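Local coordinates for protein Vv2_1132 (Vibrio vulnificus CMCP6, PDB 5Y9S) that probably binds DNA as a tetrameric LysR-type transcriptional regulator, with a helix-turn-helix domain and a LysR-type substrate-binding domain that probably senses an effector, at residues F210-K213 with V214-V218; V251-H254 with V255-E258; V239-I243 with G244-V248; N112-P115 with K116-Q120. All blocks are in the same frame, centred on the assembly; numbering follows the deposited sequence.

Interaction 1: residues F210-K213 with V214-V218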
ATOM      1  N   PHE D 210      -9.773  27.104  18.199  1.00 14.51           N
ATOM      2  CA  PHE D 210     -10.860  27.669  18.989  1.00 29.64           C
ATOM      3  C   PHE D 210     -10.697  29.180  19.166  1.00 36.18           C
ATOM      4  O   PHE D 210     -11.675  29.935  19.053  1.00 37.12           O
ATOM      5  CB  PHE D 210     -10.948  27.008  20.354  1.00 23.97           C
ATOM      6  CG  PHE D 210     -11.933  27.681  21.257  1.00 50.79           C
ATOM      7  CD1 PHE D 210     -13.292  27.445  21.101  1.00 59.98           C
ATOM      8  CD2 PHE D 210     -11.520  28.582  22.228  1.00 57.63           C
ATOM      9  CE1 PHE D 210     -14.215  28.070  21.906  1.00 59.99           C
ATOM     10  CE2 PHE D 210     -12.452  29.204  23.058  1.00 62.52           C
ATOM     11  CZ  PHE D 210     -13.797  28.933  22.903  1.00 64.01           C
ATOM     12  N   LEU D 211      -9.470  29.644  19.441  1.00 22.34           N
ATOM     13  CA  LEU D 211      -9.325  31.042  19.839  1.00 25.28           C
ATOM     14  C   LEU D 211      -9.608  31.986  18.688  1.00 30.52           C
ATOM     15  O   LEU D 211     -10.079  33.103  18.913  1.00 37.55           O
ATOM     16  CB  LEU D 211      -7.935  31.299  20.439  1.00 25.53           C
ATOM     17  CG  LEU D 211      -7.751  30.520  21.743  1.00 28.73           C
ATOM     18  CD1 LEU D 211      -6.310  30.527  22.195  1.00 26.06           C
ATOM     19  CD2 LEU D 211      -8.668  31.104  22.784  1.00 20.44           C
ATOM     20  N   SER D 212      -9.355  31.556  17.457  1.00 27.96           N
ATOM     21  CA  SER D 212      -9.728  32.374  16.310  1.00 27.85           C
ATOM     22  C   SER D 212     -11.238  32.556  16.235  1.00 34.25           C
ATOM     23  O   SER D 212     -11.738  33.652  15.946  1.00 31.97           O
ATOM     24  CB  SER D 212      -9.217  31.715  15.036  1.00 24.42           C
ATOM     25  OG  SER D 212      -9.848  32.246  13.892  1.00 27.13           O
ATOM     26  N   LYS D 213     -11.976  31.469  16.450  1.00 36.26           N
ATOM     27  CA  LYS D 213     -13.425  31.504  16.388  1.00 38.46           C
ATOM     28  C   LYS D 213     -14.023  32.305  17.528  1.00 39.05           C
ATOM     29  O   LYS D 213     -15.203  32.664  17.463  1.00 48.43           O
ATOM     30  CB  LYS D 213     -13.959  30.076  16.391  1.00 34.53           C
ATOM     31  CG  LYS D 213     -13.373  29.240  15.258  1.00 28.88           C
ATOM     32  CD  LYS D 213     -13.497  27.759  15.545  1.00 33.59           C
ATOM     33  CE  LYS D 213     -13.046  26.959  14.348  1.00 35.23           C
ATOM     34  NZ  LYS D 213     -13.287  27.735  13.101  1.00 30.56           N
ATOM     35  N   VAL D 214     -13.232  32.607  18.557  1.00 40.70           N
ATOM     36  CA  VAL D 214     -13.678  33.400  19.697  1.00 27.84           C
ATOM     37  C   VAL D 214     -13.230  34.849  19.522  1.00 33.89           C
ATOM     38  O   VAL D 214     -13.960  35.792  19.860  1.00 30.27           O
ATOM     39  CB  VAL D 214     -13.148  32.782  21.005  1.00 24.99           C
ATOM     40  CG1 VAL D 214     -12.962  33.813  22.087  1.00 23.05           C
ATOM     41  CG2 VAL D 214     -14.112  31.754  21.473  1.00 34.93           C
ATOM     42  N   VAL D 215     -12.046  35.040  18.954  1.00 33.50           N
ATOM     43  CA  VAL D 215     -11.458  36.369  18.869  1.00 31.15           C
ATOM     44  C   VAL D 215     -11.973  37.130  17.658  1.00 27.90           C
ATOM     45  O   VAL D 215     -12.341  38.305  17.759  1.00 31.29           O
ATOM     46  CB  VAL D 215      -9.918  36.256  18.868  1.00 32.74           C
ATOM     47  CG1 VAL D 215      -9.288  37.562  18.411  1.00 19.52           C
ATOM     48  CG2 VAL D 215      -9.424  35.868  20.252  1.00 27.29           C
ATOM     49  N   GLU D 216     -12.025  36.489  16.501  1.00 24.83           N
ATOM     50  CA  GLU D 216     -12.313  37.248  15.287  1.00 25.16           C
ATOM     51  C   GLU D 216     -13.740  37.789  15.234  1.00 30.05           C
ATOM     52  O   GLU D 216     -13.953  38.886  14.692  1.00 28.17           O
ATOM     53  CB  GLU D 216     -12.010  36.406  14.048  1.00 24.66           C
ATOM     54  CG  GLU D 216     -10.515  36.142  13.881  1.00 19.95           C
ATOM     55  CD  GLU D 216      -9.750  37.345  13.360  1.00 33.47           C
ATOM     56  OE1 GLU D 216     -10.352  38.433  13.205  1.00 51.58           O
ATOM     57  OE2 GLU D 216      -8.538  37.203  13.098  1.00 39.06           O
ATOM     58  N   PRO D 217     -14.743  37.080  15.770  1.00 31.71           N
ATOM     59  CA  PRO D 217     -16.072  37.712  15.866  1.00 42.79           C
ATOM     60  C   PRO D 217     -16.034  39.041  16.602  1.00 47.92           C
ATOM     61  O   PRO D 217     -16.562  40.041  16.096  1.00 53.30           O
ATOM     62  CB  PRO D 217     -16.901  36.657  16.608  1.00 45.12           C
ATOM     63  CG  PRO D 217     -16.291  35.371  16.209  1.00 38.15           C
ATOM     64  CD  PRO D 217     -14.809  35.644  16.114  1.00 36.45           C
ATOM     65  N   VAL D 218     -15.391  39.092  17.773  1.00 44.35           N
ATOM     66  CA  VAL D 218     -15.306  40.362  18.491  1.00 37.40           C
ATOM     67  C   VAL D 218     -14.423  41.360  17.746  1.00 38.71           C
ATOM     68  O   VAL D 218     -14.680  42.566  17.778  1.00 34.74           O
ATOM     69  CB  VAL D 218     -14.801  40.142  19.927  1.00 32.54           C
ATOM     70  CG1 VAL D 218     -14.743  41.467  20.668  1.00 33.02           C
ATOM     71  CG2 VAL D 218     -15.689  39.162  20.667  1.00 31.04           C
TER
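With chi1 at 165°, Val215 holds CG2 beside its backbone N, and that methyl rests on the carbonyl oxygen of Leu211, one turn earlier. One residue on, Glu216 likewise keeps CG beside its backbone N (chi1 -68°), which lays CG against Ser212 O at 3.5 Å. Leu211 O also accepts the amide of Val215, N to O 2.8 Å. The amide of Val214 is held less firmly, with weak bonds to both Phe210 O and Leu211 O. A regular helical bond returns at Glu216, whose N lies 2.9 Å from Ser212 O in a nearly straight bond (166°). Pro217 has no N-H to return to Lys213 O; its ring sits over that oxygen instead, CG to O 3.2 Å, and the helix kinks there. Beyond the pair, the Phe210 ring meets Tyr157 with nearly parallel planes, and Glu216 OE2 is hydrogen-bonded to Tyr202 OH. Val214 lies on Ile277, while Leu211 packs on Ile279 and Tyr205. These contacts seat helix 210-220 on the sheet as the helix of a beta-alpha-beta unit, between strands 199-205 and 225-232 of the LysR substrate-binding domain.

Interaction 2: residues V251-H254 with V255-E258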
ATOM      1  N   VAL D 251      -4.599  37.325  23.645  1.00 20.23           N
ATOM      2  CA  VAL D 251      -4.143  36.083  24.276  1.00 19.85           C
ATOM      3  C   VAL D 251      -4.858  35.901  25.601  1.00 26.22           C
ATOM      4  O   VAL D 251      -5.230  36.864  26.288  1.00 20.90           O
ATOM      5  CB  VAL D 251      -2.618  36.079  24.520  1.00 27.92           C
ATOM      6  CG1 VAL D 251      -1.853  36.124  23.210  1.00 20.91           C
ATOM      7  CG2 VAL D 251      -2.210  37.233  25.457  1.00 21.00           C
ATOM      8  N   PRO D 252      -5.061  34.648  25.985  1.00 25.64           N
ATOM      9  CA  PRO D 252      -5.688  34.362  27.279  1.00 25.13           C
ATOM     10  C   PRO D 252      -4.820  34.865  28.420  1.00 20.84           C
ATOM     11  O   PRO D 252      -3.593  34.805  28.355  1.00 20.85           O
ATOM     12  CB  PRO D 252      -5.793  32.831  27.286  1.00 23.96           C
ATOM     13  CG  PRO D 252      -5.816  32.458  25.851  1.00 25.35           C
ATOM     14  CD  PRO D 252      -4.946  33.450  25.142  1.00 21.34           C
ATOM     15  N   MET D 253      -5.475  35.372  29.470  1.00 21.50           N
ATOM     16  CA  MET D 253      -4.722  35.860  30.622  1.00 24.65           C
ATOM     17  C   MET D 253      -3.765  34.810  31.156  1.00 22.10           C
ATOM     18  O   MET D 253      -2.643  35.137  31.531  1.00 24.41           O
ATOM     19  CB  MET D 253      -5.658  36.312  31.759  1.00 22.98           C
ATOM     20  CG  MET D 253      -6.238  37.703  31.619  1.00 26.72           C
ATOM     21  SD  MET D 253      -4.972  38.951  31.856  1.00 34.61           S
ATOM     22  CE  MET D 253      -4.418  38.683  33.521  1.00 37.06           C
ATOM     23  N   HIS D 254      -4.175  33.539  31.196  1.00 25.39           N
ATOM     24  CA  HIS D 254      -3.352  32.570  31.917  1.00 34.19           C
ATOM     25  C   HIS D 254      -2.013  32.303  31.235  1.00 37.05           C
ATOM     26  O   HIS D 254      -1.107  31.734  31.861  1.00 39.95           O
ATOM     27  CB  HIS D 254      -4.115  31.251  32.116  1.00 32.92           C
ATOM     28  CG  HIS D 254      -4.116  30.360  30.917  1.00 20.31           C
ATOM     29  ND1 HIS D 254      -5.121  30.376  29.974  1.00 21.29           N
ATOM     30  CD2 HIS D 254      -3.229  29.423  30.509  1.00 19.86           C
ATOM     31  CE1 HIS D 254      -4.855  29.480  29.036  1.00 24.83           C
ATOM     32  NE2 HIS D 254      -3.709  28.893  29.334  1.00 21.52           N
ATOM     33  N   VAL D 255      -1.859  32.722  29.976  1.00 20.82           N
ATOM     34  CA  VAL D 255      -0.604  32.519  29.261  1.00 20.57           C
ATOM     35  C   VAL D 255       0.412  33.621  29.538  1.00 30.62           C
ATOM     36  O   VAL D 255       1.607  33.419  29.289  1.00 35.26           O
ATOM     37  CB  VAL D 255      -0.914  32.373  27.755  1.00 27.19           C
ATOM     38  CG1 VAL D 255       0.337  32.304  26.928  1.00 30.04           C
ATOM     39  CG2 VAL D 255      -1.744  31.117  27.525  1.00 21.12           C
ATOM     40  N   ILE D 256      -0.003  34.753  30.117  1.00 27.63           N
ATOM     41  CA  ILE D 256       0.867  35.914  30.248  1.00 26.69           C
ATOM     42  C   ILE D 256       1.060  36.340  31.699  1.00 31.89           C
ATOM     43  O   ILE D 256       1.498  37.464  31.952  1.00 35.29           O
ATOM     44  CB  ILE D 256       0.334  37.097  29.421  1.00 25.65           C
ATOM     45  CG1 ILE D 256      -1.116  37.365  29.810  1.00 23.72           C
ATOM     46  CG2 ILE D 256       0.419  36.794  27.957  1.00 27.08           C
ATOM     47  CD1 ILE D 256      -1.693  38.670  29.271  1.00 27.92           C
ATOM     48  N   GLU D 257       0.713  35.482  32.657  1.00 34.71           N
ATOM     49  CA  GLU D 257       0.778  35.879  34.064  1.00 32.55           C
ATOM     50  C   GLU D 257       2.163  36.391  34.425  1.00 35.24           C
ATOM     51  O   GLU D 257       2.297  37.433  35.075  1.00 41.87           O
ATOM     52  CB  GLU D 257       0.387  34.701  34.959  1.00 36.76           C
ATOM     53  CG  GLU D 257       0.094  35.073  36.411  1.00 52.65           C
ATOM     54  CD  GLU D 257      -0.034  33.851  37.329  1.00 65.38           C
ATOM     55  OE1 GLU D 257      -0.415  32.761  36.846  1.00 68.20           O
ATOM     56  OE2 GLU D 257       0.251  33.982  38.539  1.00 70.68           O
ATOM     57  N   GLU D 258       3.208  35.689  33.973  1.00 33.91           N
ATOM     58  CA  GLU D 258       4.584  36.059  34.289  1.00 36.82           C
ATOM     59  C   GLU D 258       5.062  37.255  33.474  1.00 37.53           C
ATOM     60  O   GLU D 258       5.796  38.098  33.999  1.00 31.21           O
ATOM     61  CB  GLU D 258       5.508  34.867  34.060  1.00 43.47           C
ATOM     62  CG  GLU D 258       6.938  35.091  34.513  1.00 59.87           C
ATOM     63  CD  GLU D 258       7.725  33.794  34.568  1.00 76.01           C
ATOM     64  OE1 GLU D 258       8.445  33.478  33.589  1.00 82.97           O
ATOM     65  OE2 GLU D 258       7.603  33.082  35.587  1.00 79.29           O
TER
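Val251 and Ile256 meet across two overlapping beta turns, both near type I, that carry the chain from the end of strand 248-252 into helix 257-261 of the LysR substrate-binding domain, with Ile256 at the N-cap position. Two backbone hydrogen bonds shape the turns. Val255 N donates to Pro252 O at 3.2 Å, and Ile256 N to Met253 O at 3.0 Å; both donors stand well above the carbonyl planes. Apolar contacts join the strand end to Ile256: Val251 CG2 touches Ile256 CG2 at 3.7 Å, and the SD of the doubly bent Met253 chain approaches Ile256 CD1 at 4.2 Å. Val251 and Ile256 both continue this layer onto Val185 of strand 172-186. Polar side chains look elsewhere for partners: His254 ND1 is hydrogen-bonded to Glu180, and Glu257 OE1 forms a salt bridge with Lys116. One CH-pi contact joins the polar and apolar parts. With CG of His254 set between its backbone N and carbonyl carbon (chi1 80°), the imidazole lies against the next residue, Val255. Val255 CG2 sits over one face toward the rim, 3.7 Å from the ring centroid and 22° off the normal, with His254 NE2 as its nearest ring atom at 3.5 Å.

Interaction 3: residues V239-I243 with G244-V248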
ATOM      1  N   VAL D 239       2.908  35.307  22.129  1.00 19.79           N
ATOM      2  CA  VAL D 239       3.481  36.011  23.271  1.00 23.95           C
ATOM      3  C   VAL D 239       4.933  36.402  22.992  1.00 26.40           C
ATOM      4  O   VAL D 239       5.325  37.550  23.211  1.00 21.93           O
ATOM      5  CB  VAL D 239       3.340  35.157  24.545  1.00 24.41           C
ATOM      6  CG1 VAL D 239       4.282  35.675  25.650  1.00 21.51           C
ATOM      7  CG2 VAL D 239       1.882  35.184  25.005  1.00 20.47           C
ATOM      8  N   LYS D 240       5.745  35.467  22.472  1.00 20.73           N
ATOM      9  CA  LYS D 240       7.119  35.822  22.116  1.00 23.16           C
ATOM     10  C   LYS D 240       7.139  36.985  21.139  1.00 23.79           C
ATOM     11  O   LYS D 240       7.839  37.978  21.355  1.00 22.43           O
ATOM     12  CB  LYS D 240       7.865  34.628  21.511  1.00 21.35           C
ATOM     13  CG  LYS D 240       8.276  33.581  22.504  1.00 20.63           C
ATOM     14  CD  LYS D 240       9.062  34.166  23.661  1.00 26.56           C
ATOM     15  CE  LYS D 240       9.403  33.058  24.669  1.00 43.25           C
ATOM     16  NZ  LYS D 240      10.888  32.882  24.837  1.00 48.63           N
ATOM     17  N   MET D 241       6.359  36.875  20.058  1.00 28.76           N
ATOM     18  CA  MET D 241       6.278  37.937  19.061  1.00 22.23           C
ATOM     19  C   MET D 241       5.865  39.253  19.695  1.00 27.87           C
ATOM     20  O   MET D 241       6.400  40.316  19.352  1.00 35.83           O
ATOM     21  CB  MET D 241       5.268  37.545  17.980  1.00 22.59           C
ATOM     22  CG  MET D 241       5.771  36.524  16.950  1.00 31.87           C
ATOM     23  SD  MET D 241       7.461  36.853  16.390  1.00 31.80           S
ATOM     24  CE  MET D 241       7.092  37.763  14.920  1.00 20.59           C
ATOM     25  N   ALA D 242       4.878  39.215  20.593  1.00 21.96           N
ATOM     26  CA  ALA D 242       4.399  40.468  21.159  1.00 26.20           C
ATOM     27  C   ALA D 242       5.467  41.111  22.038  1.00 27.88           C
ATOM     28  O   ALA D 242       5.637  42.339  22.027  1.00 24.48           O
ATOM     29  CB  ALA D 242       3.108  40.231  21.934  1.00 24.66           C
ATOM     30  N   ILE D 243       6.210  40.292  22.788  1.00 23.63           N
ATOM     31  CA  ILE D 243       7.254  40.844  23.655  1.00 28.96           C
ATOM     32  C   ILE D 243       8.250  41.636  22.826  1.00 32.14           C
ATOM     33  O   ILE D 243       8.702  42.713  23.230  1.00 31.69           O
ATOM     34  CB  ILE D 243       7.962  39.723  24.437  1.00 28.08           C
ATOM     35  CG1 ILE D 243       7.049  39.102  25.488  1.00 24.12           C
ATOM     36  CG2 ILE D 243       9.255  40.235  25.075  1.00 25.45           C
ATOM     37  CD1 ILE D 243       7.756  37.997  26.270  1.00 25.88           C
ATOM     38  N   GLY D 244       8.602  41.110  21.650  1.00 31.90           N
ATOM     39  CA  GLY D 244       9.507  41.761  20.734  1.00 30.27           C
ATOM     40  C   GLY D 244       8.906  42.909  19.965  1.00 25.47           C
ATOM     41  O   GLY D 244       9.556  43.429  19.056  1.00 30.32           O
ATOM     42  N   GLY D 245       7.691  43.330  20.297  1.00 25.36           N
ATOM     43  CA  GLY D 245       7.123  44.507  19.668  1.00 25.79           C
ATOM     44  C   GLY D 245       6.643  44.324  18.246  1.00 37.50           C
ATOM     45  O   GLY D 245       6.476  45.319  17.537  1.00 40.15           O
ATOM     46  N   ALA D 246       6.404  43.085  17.802  1.00 24.18           N
ATOM     47  CA  ALA D 246       5.960  42.868  16.437  1.00 23.63           C
ATOM     48  C   ALA D 246       4.504  43.260  16.210  1.00 23.63           C
ATOM     49  O   ALA D 246       4.044  43.246  15.062  1.00 29.25           O
ATOM     50  CB  ALA D 246       6.184  41.408  16.064  1.00 25.28           C
ATOM     51  N   GLY D 247       3.775  43.640  17.245  1.00 25.92           N
ATOM     52  CA  GLY D 247       2.388  44.011  17.080  1.00 26.59           C
ATOM     53  C   GLY D 247       1.582  43.596  18.293  1.00 33.28           C
ATOM     54  O   GLY D 247       2.126  43.179  19.314  1.00 26.40           O
ATOM     55  N   VAL D 248       0.264  43.707  18.147  1.00 23.04           N
ATOM     56  CA  VAL D 248      -0.680  43.429  19.218  1.00 22.93           C
ATOM     57  C   VAL D 248      -1.262  42.034  19.016  1.00 25.97           C
ATOM     58  O   VAL D 248      -1.584  41.631  17.889  1.00 21.37           O
ATOM     59  CB  VAL D 248      -1.775  44.518  19.261  1.00 27.46           C
ATOM     60  CG1 VAL D 248      -2.459  44.623  17.926  1.00 23.17           C
ATOM     61  CG2 VAL D 248      -2.786  44.252  20.365  1.00 23.43           C
TER
HETATM   62  O   HOH W   1       4.250  44.162  20.756  1.00 24.90           O
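Met241 and Ala246 form the close-packed side of this helix end. The methionine chain bends at chi2 and chi3, curling its methyl round so that CE meets Ala246 CB at 3.9 Å. The same CB rests on Met241 O, 3.5 Å away, and Ala246 N donates to that oxygen over 3.2 Å. Gly245 N reaches back to Ala242 O at 2.9 Å, from well above the carbonyl plane. With Gly245 at positive phi (75°) as the C-prime residue, the two bonds make a Schellman motif that ends helix 235-243, while Gly244 N still keeps a helical bond to Lys240 O. Leu203 of strand 199-205 lies against Met241, Ala242 and Ala246, and Met241 also packs on Phe118 of the third subunit.

A water links two buried residues, donating to Ala242 O at 2.6 Å and to Gly247 O at 2.7 Å; Gly247 itself takes backbone angles characteristic of glycine. The more open side is that of Lys240, which is exposed and whose side chain makes no contact with residues 244-248, and of the partly exposed Ile243 and Gly244.

The carbonyls of Met241 and Ala242 at the helix end therefore still find donors: Met241 O has the amide of Ala246, whereas Ala242 O has both the amide of Gly245 and the water. Helix and returning loop are thus joined chiefly by backbone polar groups, with one small apolar patch closing the turn.

Interaction 4: residues N112-P115 with K116-Q120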
ATOM      1  N   ASN D 112       0.992  25.784  29.449  1.00 34.94           N
ATOM      2  CA  ASN D 112       0.749  26.927  30.320  1.00 41.17           C
ATOM      3  C   ASN D 112      -0.453  26.736  31.230  1.00 40.45           C
ATOM      4  O   ASN D 112      -0.695  27.584  32.101  1.00 46.59           O
ATOM      5  CB  ASN D 112       0.574  28.196  29.480  1.00 49.08           C
ATOM      6  CG  ASN D 112      -0.091  27.913  28.152  1.00 59.95           C
ATOM      7  OD1 ASN D 112      -1.197  27.358  28.110  1.00 64.86           O
ATOM      8  ND2 ASN D 112       0.585  28.267  27.051  1.00 56.14           N
ATOM      9  N   LEU D 113      -1.207  25.646  31.075  1.00 42.34           N
ATOM     10  CA  LEU D 113      -2.281  25.340  32.010  1.00 34.11           C
ATOM     11  C   LEU D 113      -1.949  24.136  32.880  1.00 32.88           C
ATOM     12  O   LEU D 113      -1.867  24.270  34.102  1.00 21.71           O
ATOM     13  CB  LEU D 113      -3.607  25.111  31.270  1.00 42.28           C
ATOM     14  CG  LEU D 113      -4.807  24.975  32.216  1.00 39.51           C
ATOM     15  CD1 LEU D 113      -5.142  26.325  32.820  1.00 30.23           C
ATOM     16  CD2 LEU D 113      -6.022  24.391  31.502  1.00 35.10           C
ATOM     17  N   LEU D 114      -1.735  22.962  32.281  1.00 28.84           N
ATOM     18  CA  LEU D 114      -1.570  21.755  33.089  1.00 28.44           C
ATOM     19  C   LEU D 114      -0.408  21.842  34.078  1.00 30.41           C
ATOM     20  O   LEU D 114      -0.628  21.586  35.274  1.00 36.72           O
ATOM     21  CB  LEU D 114      -1.466  20.538  32.157  1.00 31.01           C
ATOM     22  CG  LEU D 114      -2.763  20.329  31.369  1.00 37.76           C
ATOM     23  CD1 LEU D 114      -2.729  19.045  30.591  1.00 41.83           C
ATOM     24  CD2 LEU D 114      -3.971  20.349  32.304  1.00 47.85           C
ATOM     25  N   PRO D 115       0.816  22.206  33.686  1.00 30.39           N
ATOM     26  CA  PRO D 115       1.900  22.224  34.686  1.00 26.30           C
ATOM     27  C   PRO D 115       1.623  23.147  35.860  1.00 31.36           C
ATOM     28  O   PRO D 115       1.913  22.795  37.011  1.00 43.03           O
ATOM     29  CB  PRO D 115       3.118  22.684  33.869  1.00 28.56           C
ATOM     30  CG  PRO D 115       2.807  22.276  32.474  1.00 33.19           C
ATOM     31  CD  PRO D 115       1.323  22.457  32.323  1.00 27.39           C
ATOM     32  N   LYS D 116       1.088  24.338  35.598  1.00 34.03           N
ATOM     33  CA  LYS D 116       0.666  25.214  36.686  1.00 35.44           C
ATOM     34  C   LYS D 116      -0.345  24.507  37.576  1.00 41.22           C
ATOM     35  O   LYS D 116      -0.183  24.458  38.799  1.00 44.21           O
ATOM     36  CB  LYS D 116       0.077  26.505  36.119  1.00 36.63           C
ATOM     37  CG  LYS D 116      -0.425  27.481  37.157  1.00 50.19           C
ATOM     38  CD  LYS D 116       0.598  28.581  37.418  1.00 61.04           C
ATOM     39  CE  LYS D 116       0.120  29.547  38.496  1.00 63.96           C
ATOM     40  NZ  LYS D 116      -1.190  30.176  38.149  1.00 63.41           N
ATOM     41  N   LEU D 117      -1.392  23.936  36.971  1.00 38.66           N
ATOM     42  CA  LEU D 117      -2.367  23.161  37.732  1.00 41.19           C
ATOM     43  C   LEU D 117      -1.687  22.065  38.537  1.00 42.23           C
ATOM     44  O   LEU D 117      -1.917  21.931  39.746  1.00 55.64           O
ATOM     45  CB  LEU D 117      -3.412  22.558  36.790  1.00 43.73           C
ATOM     46  CG  LEU D 117      -4.723  23.330  36.740  1.00 50.62           C
ATOM     47  CD1 LEU D 117      -5.299  23.444  38.136  1.00 55.63           C
ATOM     48  CD2 LEU D 117      -4.497  24.713  36.155  1.00 55.24           C
ATOM     49  N   PHE D 118      -0.825  21.282  37.885  1.00 37.91           N
ATOM     50  CA  PHE D 118      -0.172  20.163  38.562  1.00 35.78           C
ATOM     51  C   PHE D 118       0.690  20.650  39.721  1.00 40.53           C
ATOM     52  O   PHE D 118       0.658  20.083  40.818  1.00 48.73           O
ATOM     53  CB  PHE D 118       0.680  19.364  37.569  1.00 38.88           C
ATOM     54  CG  PHE D 118      -0.092  18.802  36.390  1.00 43.69           C
ATOM     55  CD1 PHE D 118      -1.475  18.701  36.417  1.00 49.06           C
ATOM     56  CD2 PHE D 118       0.577  18.349  35.262  1.00 43.22           C
ATOM     57  CE1 PHE D 118      -2.167  18.175  35.331  1.00 48.70           C
ATOM     58  CE2 PHE D 118      -0.113  17.818  34.179  1.00 38.47           C
ATOM     59  CZ  PHE D 118      -1.482  17.733  34.211  1.00 40.11           C
ATOM     60  N   LEU D 119       1.478  21.698  39.490  1.00 47.03           N
ATOM     61  CA  LEU D 119       2.371  22.180  40.537  1.00 43.28           C
ATOM     62  C   LEU D 119       1.586  22.753  41.708  1.00 44.16           C
ATOM     63  O   LEU D 119       1.955  22.545  42.868  1.00 52.05           O
ATOM     64  CB  LEU D 119       3.339  23.213  39.964  1.00 41.34           C
ATOM     65  CG  LEU D 119       4.489  22.619  39.136  1.00 36.68           C
ATOM     66  CD1 LEU D 119       5.063  23.626  38.140  1.00 24.19           C
ATOM     67  CD2 LEU D 119       5.571  22.101  40.067  1.00 30.61           C
ATOM     68  N   GLN D 120       0.482  23.445  41.433  1.00 39.84           N
ATOM     69  CA  GLN D 120      -0.274  24.049  42.523  1.00 40.32           C
ATOM     70  C   GLN D 120      -0.906  23.020  43.444  1.00 45.93           C
ATOM     71  O   GLN D 120      -1.422  23.403  44.496  1.00 61.92           O
ATOM     72  CB  GLN D 120      -1.364  24.966  41.978  1.00 49.08           C
ATOM     73  CG  GLN D 120      -0.861  26.335  41.541  1.00 60.58           C
ATOM     74  CD  GLN D 120      -1.976  27.243  41.059  1.00 64.52           C
ATOM     75  OE1 GLN D 120      -2.962  26.783  40.472  1.00 63.41           O
ATOM     76  NE2 GLN D 120      -1.830  28.540  41.309  1.00 66.43           N
TER
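Leu114 and Phe118 lie side by side, pointing the same way, and make the main side-chain contact of this first helical turn. Leu114 CB touches the far rim of the ring, 3.5 Å from Phe118 CZ. With CG beside its own backbone N (chi1 -58°) and a small chi2, the phenyl folds back over the preceding turn, bringing one face over Leu114 O, which sits 3.0 Å above the ring plane of Phe118, toward its rim. Beside them along the helix Leu113 and Leu117 run alongside each other as well, Leu113 CD1 to Leu117 CD2 at 3.8 Å.

The backbone beneath fixes these positions. Leu117 N donates to Leu113 O at 2.9 Å and Phe118 N to Leu114 O at 2.6 Å, both nearly straight and close to the direction of the C=O bond. Leu119 N completes the series on Pro115 O at 2.7 Å.

Farther out, Leu114 and Phe118 both press on Ile103 and Val132 of two sheet strands, which buries their side of the helix. Pro115 packs on Ser237 of the third subunit and Leu119 on Gly244 of that subunit, placing the helix in the tetramer.

Leu114 O is thus held by the amide of Phe118 while the ring of Phe118 lies over that oxygen, probably sheltering the bond from water.

In the fold
Following the chain from the N terminus, interaction 4 comes first, then interactions 1, 3 and 2. Interactions 4 and 1 lie along helices and close no loop; interaction 3 closes the end of a helix and interaction 2 the turn into helix 257-261. All stand in series, with none nested in or crossing another. Interaction 2 is where they meet. It joins interaction 4 through the Glu257–Lys116 salt bridge and Val255 against Asn112, joins interaction 3 through Val239 packed on Val255 and Ile256, and touches interaction 1 where Leu211 meets Pro252. Interactions 3 and 4 do not touch within the chain, but both contact the third subunit. Together they tie helices 114-120, 210-220 and 235-243 to strand 248-252.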